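Local coordinates for protein putative L-alanine-DL-glutamate epimerase (Burkholderia xenovorans, PDB 3GO2) that probably works as a racemase or epimerase of the mandelate racemase/muconate lactonizing enzyme family and binds magnesium, at residues A[25-30]-A[96-101]; A[61-66]-A[100-105]; A[189-194]-A[230-235]. All coordinates share one frame; numbering follows the deposited sequence.

Contact 1: residues A[25-30]-A[96-101]; sequences LTTDEG and LDAKAK
Thr27 OG1 takes two backbone N-H groups, that of Ile31 and, weakly, that of Glu29, whose N lies 3.4 Å from Thr27 OG1. With the hydroxyl turned into the bend in this way (chi1 75°), the methyl CG2 of the same residue is left to face helix 82-103. The bend itself is a type I beta turn from Thr27 to Gly30, closed by Gly30 N on Thr27 O, and it connects strands 19-27 and 32-37 of the three-stranded antiparallel sheet in the N-terminal domain.

Two residues apart on the strand, Leu25 and Thr27 present their methyls to one small side chain on the helix. Leu25 CD2 meets Ala98 CB at 4.0 Å, and Thr27 CG2 approaches Ala98 CB at 4.3 Å. Leu25 reaches there because its CG is anti to the backbone N (chi1 180°). Val62 also touches both Thr27 and Ala98, and Leu25 packs further on Ala94 and Leu95 of the same helix.

Beside this apolar patch, Lys101 and Asp97 pair one helical turn apart: Lys101 NZ lies 2.8 Å from Asp97 OD2, on the syn side but 33° out of the carboxylate plane. Lys101 NZ also reaches Asp378 OD1 and Val32 O, while the two Asp97 oxygens accept from Trp34 N and Trp375 N.

Across the two segments the attraction is therefore apolar, methyl against methyl; the directional bonds lie alongside and tie the helix to the next strand and to Trp375 and Asp378.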
# COMPACT_ATOMS: atom_id res chain seq x y z
N LEU A 25 -32.38 -33.85 -13.42
CA LEU A 25 -33.44 -32.90 -13.12
C LEU A 25 -34.52 -33.06 -14.17
O LEU A 25 -34.23 -33.02 -15.37
CB LEU A 25 -32.86 -31.48 -13.15
CG LEU A 25 -33.78 -30.30 -12.86
CD1 LEU A 25 -32.90 -29.14 -12.32
CD2 LEU A 25 -34.63 -29.88 -14.08
N THR A 26 -35.77 -33.23 -13.75
CA THR A 26 -36.86 -33.46 -14.71
C THR A 26 -37.86 -32.33 -14.60
O THR A 26 -38.20 -31.90 -13.49
CB THR A 26 -37.60 -34.83 -14.41
OG1 THR A 26 -36.66 -35.91 -14.45
CG2 THR A 26 -38.72 -35.10 -15.44
N THR A 27 -38.35 -31.84 -15.75
CA THR A 27 -39.36 -30.78 -15.79
C THR A 27 -40.78 -31.36 -15.99
O THR A 27 -40.94 -32.53 -16.34
CB THR A 27 -39.07 -29.78 -16.90
OG1 THR A 27 -39.40 -30.33 -18.17
CG2 THR A 27 -37.58 -29.42 -16.93
N ASP A 28 -41.79 -30.52 -15.81
CA ASP A 28 -43.18 -30.94 -15.98
C ASP A 28 -43.47 -31.43 -17.40
O ASP A 28 -44.36 -32.28 -17.60
CB ASP A 28 -44.13 -29.80 -15.62
CG ASP A 28 -45.59 -30.18 -15.80
OD1 ASP A 28 -46.11 -30.95 -14.98
OD2 ASP A 28 -46.19 -29.71 -16.80
N GLU A 29 -42.71 -30.94 -18.38
CA GLU A 29 -42.86 -31.34 -19.79
C GLU A 29 -42.09 -32.60 -20.14
O GLU A 29 -42.14 -33.05 -21.29
CB GLU A 29 -42.33 -30.23 -20.71
CG GLU A 29 -42.96 -28.87 -20.49
CD GLU A 29 -44.23 -28.64 -21.29
OE1 GLU A 29 -44.53 -29.45 -22.20
OE2 GLU A 29 -44.94 -27.65 -20.98
N GLY A 30 -41.35 -33.15 -19.18
CA GLY A 30 -40.55 -34.34 -19.41
C GLY A 30 -39.14 -34.13 -19.94
O GLY A 30 -38.47 -35.08 -20.28
N LEU A 96 -29.04 -25.69 -16.39
CA LEU A 96 -28.66 -25.15 -17.69
C LEU A 96 -28.96 -26.15 -18.80
O LEU A 96 -29.50 -25.78 -19.85
CB LEU A 96 -27.18 -24.77 -17.71
CG LEU A 96 -26.79 -23.55 -16.88
CD1 LEU A 96 -25.26 -23.53 -16.75
CD2 LEU A 96 -27.33 -22.24 -17.50
N ASP A 97 -28.62 -27.41 -18.58
CA ASP A 97 -28.90 -28.45 -19.57
C ASP A 97 -30.41 -28.48 -19.90
O ASP A 97 -30.84 -28.55 -21.07
CB ASP A 97 -28.48 -29.81 -19.04
CG ASP A 97 -28.44 -30.88 -20.11
OD1 ASP A 97 -28.08 -30.56 -21.27
OD2 ASP A 97 -28.75 -32.05 -19.78
N ALA A 98 -31.23 -28.47 -18.84
CA ALA A 98 -32.69 -28.55 -19.01
C ALA A 98 -33.24 -27.32 -19.74
O ALA A 98 -34.13 -27.42 -20.59
CB ALA A 98 -33.37 -28.75 -17.66
N LYS A 99 -32.71 -26.15 -19.41
CA LYS A 99 -33.11 -24.93 -20.07
C LYS A 99 -32.73 -24.93 -21.55
O LYS A 99 -33.56 -24.58 -22.40
CB LYS A 99 -32.50 -23.73 -19.37
CG LYS A 99 -32.93 -22.39 -19.97
CD LYS A 99 -32.55 -21.22 -19.08
CE LYS A 99 -33.14 -19.91 -19.55
NZ LYS A 99 -32.98 -18.72 -18.62
N ALA A 100 -31.50 -25.30 -21.85
CA ALA A 100 -31.06 -25.37 -23.23
C ALA A 100 -31.90 -26.39 -24.01
O ALA A 100 -32.32 -26.11 -25.12
CB ALA A 100 -29.57 -25.73 -23.31
N LYS A 101 -32.17 -27.55 -23.42
CA LYS A 101 -33.02 -28.56 -24.10
C LYS A 101 -34.43 -28.02 -24.33
O LYS A 101 -35.06 -28.27 -25.39
CB LYS A 101 -33.03 -29.86 -23.30
CG LYS A 101 -31.74 -30.68 -23.50
CD LYS A 101 -31.60 -31.75 -22.42
CE LYS A 101 -30.46 -32.66 -22.72
NZ LYS A 101 -30.20 -33.64 -21.61

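Contact 2: residues A[61-66]-A[100-105]; sequences SVMEHE and AKTLNV
Apolar contacts carry this join, and Met63 makes them from the bend before helix 65-76. Its chain bends at chi2 (-61°) and again at chi3 (-87°), which brings the end of the side chain over to the last turn of helix 82-103. Met63 CE rests 4.0 Å from Leu103 CD2 and 4.2 Å from Leu103 CG, the two side chains crossing obliquely. One atom back along the chain, Met63 SD lies 4.3 Å from the methyl CG2 of Thr102, so SD and CE meet the neighbouring residues Thr102 and Leu103 in turn.

Hydrogen bonds shape each side rather than bridge the facing side chains. Ser61 OG accepts from Met63 N at 3.1 Å, an ST turn, within a type I beta turn that runs from Ser61 to Glu64, the N-cap residue of the next helix. The Thr102 hydroxyl bonds back to Ala98 O, and its methyl faces Met63. A Schellman motif finishes the helix: Asn104 takes a positive phi, and Val105 N returns to Ala100 O at 3.0 Å.

Charged partners come from nearby. Met63 O accepts from Lys99 NZ, which also pairs with Glu109 of the second subunit, and Glu64 OE2 forms a salt bridge with Lys114 of that subunit. Leu103 and Val105 meet Val105 and Leu103 of the second subunit, placing the helix end at a subunit interface.

In the fold, the bend leading into helix 65-76 thus lies against the C-terminal turn of helix 82-103, with Val62 reaching on to Leu25 of strand 19-27.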
# COMPACT_ATOMS: atom_id res chain seq x y z
N SER A 61 -39.48 -22.59 -11.36
CA SER A 61 -39.28 -22.59 -12.81
C SER A 61 -37.90 -23.12 -13.18
O SER A 61 -36.90 -22.65 -12.65
CB SER A 61 -39.38 -21.17 -13.38
OG SER A 61 -39.16 -21.19 -14.79
N VAL A 62 -37.85 -24.05 -14.13
CA VAL A 62 -36.57 -24.54 -14.68
C VAL A 62 -35.77 -23.44 -15.36
O VAL A 62 -34.52 -23.52 -15.47
CB VAL A 62 -36.76 -25.69 -15.67
CG1 VAL A 62 -37.37 -25.19 -16.98
CG2 VAL A 62 -35.45 -26.45 -15.93
N MET A 63 -36.47 -22.40 -15.80
CA MET A 63 -35.82 -21.31 -16.54
C MET A 63 -35.05 -20.36 -15.62
O MET A 63 -34.11 -19.69 -16.05
CB MET A 63 -36.86 -20.52 -17.33
CG MET A 63 -37.76 -21.36 -18.24
SD MET A 63 -36.90 -22.30 -19.56
CE MET A 63 -36.87 -21.07 -20.78
N GLU A 64 -35.41 -20.33 -14.35
CA GLU A 64 -34.92 -19.31 -13.43
C GLU A 64 -33.70 -19.81 -12.64
O GLU A 64 -33.71 -19.96 -11.41
CB GLU A 64 -36.06 -18.86 -12.50
CG GLU A 64 -37.15 -18.11 -13.28
CD GLU A 64 -38.37 -17.70 -12.49
OE1 GLU A 64 -38.40 -17.83 -11.27
OE2 GLU A 64 -39.33 -17.25 -13.16
N HIS A 65 -32.61 -20.06 -13.36
CA HIS A 65 -31.45 -20.65 -12.70
C HIS A 65 -30.73 -19.66 -11.79
O HIS A 65 -30.28 -20.05 -10.70
CB HIS A 65 -30.50 -21.38 -13.67
CG HIS A 65 -29.96 -20.54 -14.80
ND1 HIS A 65 -28.82 -19.78 -14.67
CD2 HIS A 65 -30.38 -20.37 -16.07
CE1 HIS A 65 -28.56 -19.19 -15.83
NE2 HIS A 65 -29.49 -19.54 -16.70
N GLU A 66 -30.65 -18.39 -12.17
CA GLU A 66 -29.99 -17.44 -11.28
C GLU A 66 -30.83 -17.15 -10.04
O GLU A 66 -30.29 -16.86 -8.96
CB GLU A 66 -29.62 -16.18 -12.04
CG GLU A 66 -28.78 -15.27 -11.27
CD GLU A 66 -27.31 -15.66 -11.16
OE1 GLU A 66 -26.82 -16.81 -11.35
OE2 GLU A 66 -26.61 -14.72 -10.77
N ALA A 100 -31.50 -25.30 -21.85
CA ALA A 100 -31.06 -25.37 -23.23
C ALA A 100 -31.90 -26.39 -24.01
O ALA A 100 -32.32 -26.11 -25.12
CB ALA A 100 -29.57 -25.73 -23.31
N LYS A 101 -32.17 -27.55 -23.42
CA LYS A 101 -33.02 -28.56 -24.10
C LYS A 101 -34.43 -28.02 -24.33
O LYS A 101 -35.06 -28.27 -25.39
CB LYS A 101 -33.03 -29.86 -23.30
CG LYS A 101 -31.74 -30.68 -23.50
CD LYS A 101 -31.60 -31.75 -22.42
CE LYS A 101 -30.46 -32.66 -22.72
NZ LYS A 101 -30.20 -33.64 -21.61
N THR A 102 -34.95 -27.28 -23.35
CA THR A 102 -36.30 -26.70 -23.48
C THR A 102 -36.35 -25.74 -24.66
O THR A 102 -37.36 -25.70 -25.41
CB THR A 102 -36.73 -25.98 -22.18
OG1 THR A 102 -36.82 -26.93 -21.11
CG2 THR A 102 -38.06 -25.30 -22.34
N LEU A 103 -35.27 -24.98 -24.86
CA LEU A 103 -35.16 -24.03 -25.99
C LEU A 103 -34.55 -24.60 -27.26
O LEU A 103 -34.43 -23.89 -28.29
CB LEU A 103 -34.39 -22.78 -25.53
CG LEU A 103 -34.98 -22.00 -24.37
CD1 LEU A 103 -34.01 -20.89 -23.93
CD2 LEU A 103 -36.37 -21.41 -24.78
N ASN A 104 -34.21 -25.90 -27.23
CA ASN A 104 -33.69 -26.65 -28.37
C ASN A 104 -32.39 -26.10 -28.90
O ASN A 104 -32.20 -25.93 -30.12
CB ASN A 104 -34.73 -26.71 -29.49
CG ASN A 104 -34.47 -27.83 -30.46
OD1 ASN A 104 -34.07 -28.93 -30.07
ND2 ASN A 104 -34.71 -27.56 -31.75
N VAL A 105 -31.49 -25.77 -27.98
CA VAL A 105 -30.19 -25.25 -28.35
C VAL A 105 -29.08 -25.92 -27.55
O VAL A 105 -29.31 -26.39 -26.43
CB VAL A 105 -30.11 -23.72 -28.10
CG1 VAL A 105 -31.10 -22.98 -28.97
CG2 VAL A 105 -30.35 -23.37 -26.62

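Contact 3: residues A[189-194]-A[230-235]; sequences LNVDRK and LKILRE
Val191 lays its two methyls over the side chain of Ile232, crossing it at about a right angle. Val191 CG2 sits 4.0 Å from Ile232 CD1, and Val191 CG1 is 4.1 Å from Ile232 CG1, so both branches of the valine are used. This is the outer layer of the modified TIM barrel of the enolase superfamily: the loop entering helix 193-210 packs on helix 226-235, which follows strand 215-219.

Anti placement of CG1 to the backbone N (chi1 172°) sets the valine fork facing the helix. Leu196 of helix 193-210 touches both Val191 and Ile232, and Leu199 adds to the isoleucine side. The cluster is therefore a small buried core between the two neighbouring barrel helices, which are also tied by a salt bridge from Glu235 OE2 to Arg200 NE.

Just past Val191 the chain turns into helix 193-210 with Asp192 as N-cap, its OD1 accepting from Val195 N, and the same stretch faces a third subunit, on which Arg193 NH1 finds a salt bridge with Asp240 and the Asn190 amide bonds to Asn314 and to Leu339 O.

The polar border is made by Lys231. Its aliphatic chain curls at chi3 and chi4 (67° and 87°) to lie beside the loop backbone, and the contact there comes through carbon: Lys231 CE is 3.4 Å from Val191 O, whereas Lys231 NZ stays 4.1 Å from that oxygen.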
# COMPACT_ATOMS: atom_id res chain seq x y z
N LEU A 189 5.43 -30.89 3.96
CA LEU A 189 5.53 -30.73 2.51
C LEU A 189 6.90 -30.18 2.09
O LEU A 189 7.02 -29.43 1.13
CB LEU A 189 4.40 -29.82 1.97
CG LEU A 189 3.00 -30.07 2.52
CD1 LEU A 189 1.98 -29.14 1.83
CD2 LEU A 189 2.55 -31.56 2.36
N ASN A 190 7.96 -30.58 2.79
CA ASN A 190 9.30 -30.16 2.38
C ASN A 190 9.68 -30.81 1.04
O ASN A 190 9.21 -31.93 0.73
CB ASN A 190 10.33 -30.53 3.45
CG ASN A 190 10.10 -29.79 4.76
OD1 ASN A 190 9.85 -28.58 4.76
ND2 ASN A 190 10.18 -30.52 5.89
N VAL A 191 10.54 -30.11 0.32
CA VAL A 191 11.15 -30.56 -0.93
C VAL A 191 12.65 -30.77 -0.68
O VAL A 191 13.32 -29.92 -0.11
CB VAL A 191 10.93 -29.49 -2.02
CG1 VAL A 191 11.72 -29.82 -3.30
CG2 VAL A 191 9.42 -29.35 -2.33
N ASP A 192 13.15 -31.93 -1.07
CA ASP A 192 14.55 -32.27 -0.88
C ASP A 192 15.19 -32.70 -2.19
O ASP A 192 14.56 -32.63 -3.25
CB ASP A 192 14.72 -33.35 0.21
CG ASP A 192 14.01 -34.66 -0.11
OD1 ASP A 192 13.51 -34.87 -1.24
OD2 ASP A 192 13.97 -35.50 0.81
N ARG A 193 16.45 -33.10 -2.12
CA ARG A 193 17.15 -33.48 -3.30
C ARG A 193 16.48 -34.62 -4.01
O ARG A 193 16.51 -34.66 -5.24
CB ARG A 193 18.59 -33.88 -3.00
CG ARG A 193 19.51 -32.76 -2.80
CD ARG A 193 20.91 -33.35 -2.66
NE ARG A 193 21.92 -32.50 -2.02
CZ ARG A 193 21.99 -31.18 -2.05
NH1 ARG A 193 21.07 -30.42 -2.65
NH2 ARG A 193 23.02 -30.60 -1.42
N LYS A 194 15.88 -35.53 -3.26
CA LYS A 194 15.20 -36.67 -3.87
C LYS A 194 14.06 -36.23 -4.77
O LYS A 194 13.91 -36.71 -5.90
CB LYS A 194 14.69 -37.64 -2.79
CG LYS A 194 14.09 -38.92 -3.36
CD LYS A 194 13.76 -39.93 -2.27
CE LYS A 194 12.27 -39.91 -1.92
NZ LYS A 194 11.87 -41.12 -1.14
N LEU A 230 9.74 -22.65 -4.86
CA LEU A 230 10.89 -21.90 -5.37
C LEU A 230 12.05 -22.85 -5.67
O LEU A 230 12.71 -22.72 -6.71
CB LEU A 230 11.32 -20.83 -4.38
CG LEU A 230 10.37 -19.63 -4.18
CD1 LEU A 230 10.56 -18.91 -2.79
CD2 LEU A 230 10.51 -18.64 -5.33
N LYS A 231 12.27 -23.82 -4.79
CA LYS A 231 13.35 -24.78 -5.01
C LYS A 231 13.11 -25.56 -6.32
O LYS A 231 14.05 -25.81 -7.11
CB LYS A 231 13.49 -25.73 -3.83
CG LYS A 231 14.09 -25.03 -2.61
CD LYS A 231 13.93 -25.81 -1.34
CE LYS A 231 14.72 -27.09 -1.32
NZ LYS A 231 16.10 -26.93 -0.85
N ILE A 232 11.86 -25.92 -6.55
CA ILE A 232 11.48 -26.66 -7.76
C ILE A 232 11.68 -25.80 -8.98
O ILE A 232 12.31 -26.25 -9.96
CB ILE A 232 10.04 -27.20 -7.69
CG1 ILE A 232 9.96 -28.33 -6.64
CG2 ILE A 232 9.58 -27.66 -9.11
CD1 ILE A 232 8.51 -28.68 -6.21
N LEU A 233 11.22 -24.56 -8.94
CA LEU A 233 11.39 -23.64 -10.07
C LEU A 233 12.86 -23.36 -10.39
O LEU A 233 13.23 -23.24 -11.55
CB LEU A 233 10.65 -22.33 -9.81
CG LEU A 233 9.14 -22.46 -9.69
CD1 LEU A 233 8.56 -21.11 -9.23
CD2 LEU A 233 8.48 -22.91 -11.02
N ARG A 234 13.71 -23.25 -9.37
CA ARG A 234 15.16 -23.09 -9.59
C ARG A 234 15.79 -24.31 -10.22
O ARG A 234 16.64 -24.19 -11.13
CB ARG A 234 15.87 -22.80 -8.28
CG ARG A 234 15.55 -21.48 -7.69
CD ARG A 234 15.96 -21.44 -6.23
NE ARG A 234 15.43 -20.23 -5.64
CZ ARG A 234 15.08 -20.07 -4.35
NH1 ARG A 234 15.22 -21.05 -3.47
NH2 ARG A 234 14.56 -18.90 -3.97
N GLU A 235 15.45 -25.49 -9.73
CA GLU A 235 15.92 -26.73 -10.33
C GLU A 235 15.57 -26.81 -11.82
O GLU A 235 16.39 -27.24 -12.65
CB GLU A 235 15.33 -27.93 -9.60
CG GLU A 235 15.66 -29.29 -10.22
CD GLU A 235 17.13 -29.71 -10.08
OE1 GLU A 235 17.71 -29.46 -9.02
OE2 GLU A 235 17.67 -30.32 -11.02

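In the fold
From the N terminus, the chain leaves strand 19-27 and runs through residues 61-66 before helix 82-103 returns it to that strand, closing contact 1 over 66 residues. Contact 2 opens inside that span but closes slightly beyond it, on the same helix, so the two overlap rather than nest; they share Ala100 and Lys101. They touch directly, so together they join sheet, bend and helix of the N-terminal domain. Contact 3 opens after both have closed and belongs to the barrel domain, where it links the loop entering one outer helix to the next outer helix. Its centre lies about 50 Å from that of contact 1, on the opposite side of the chain's centre.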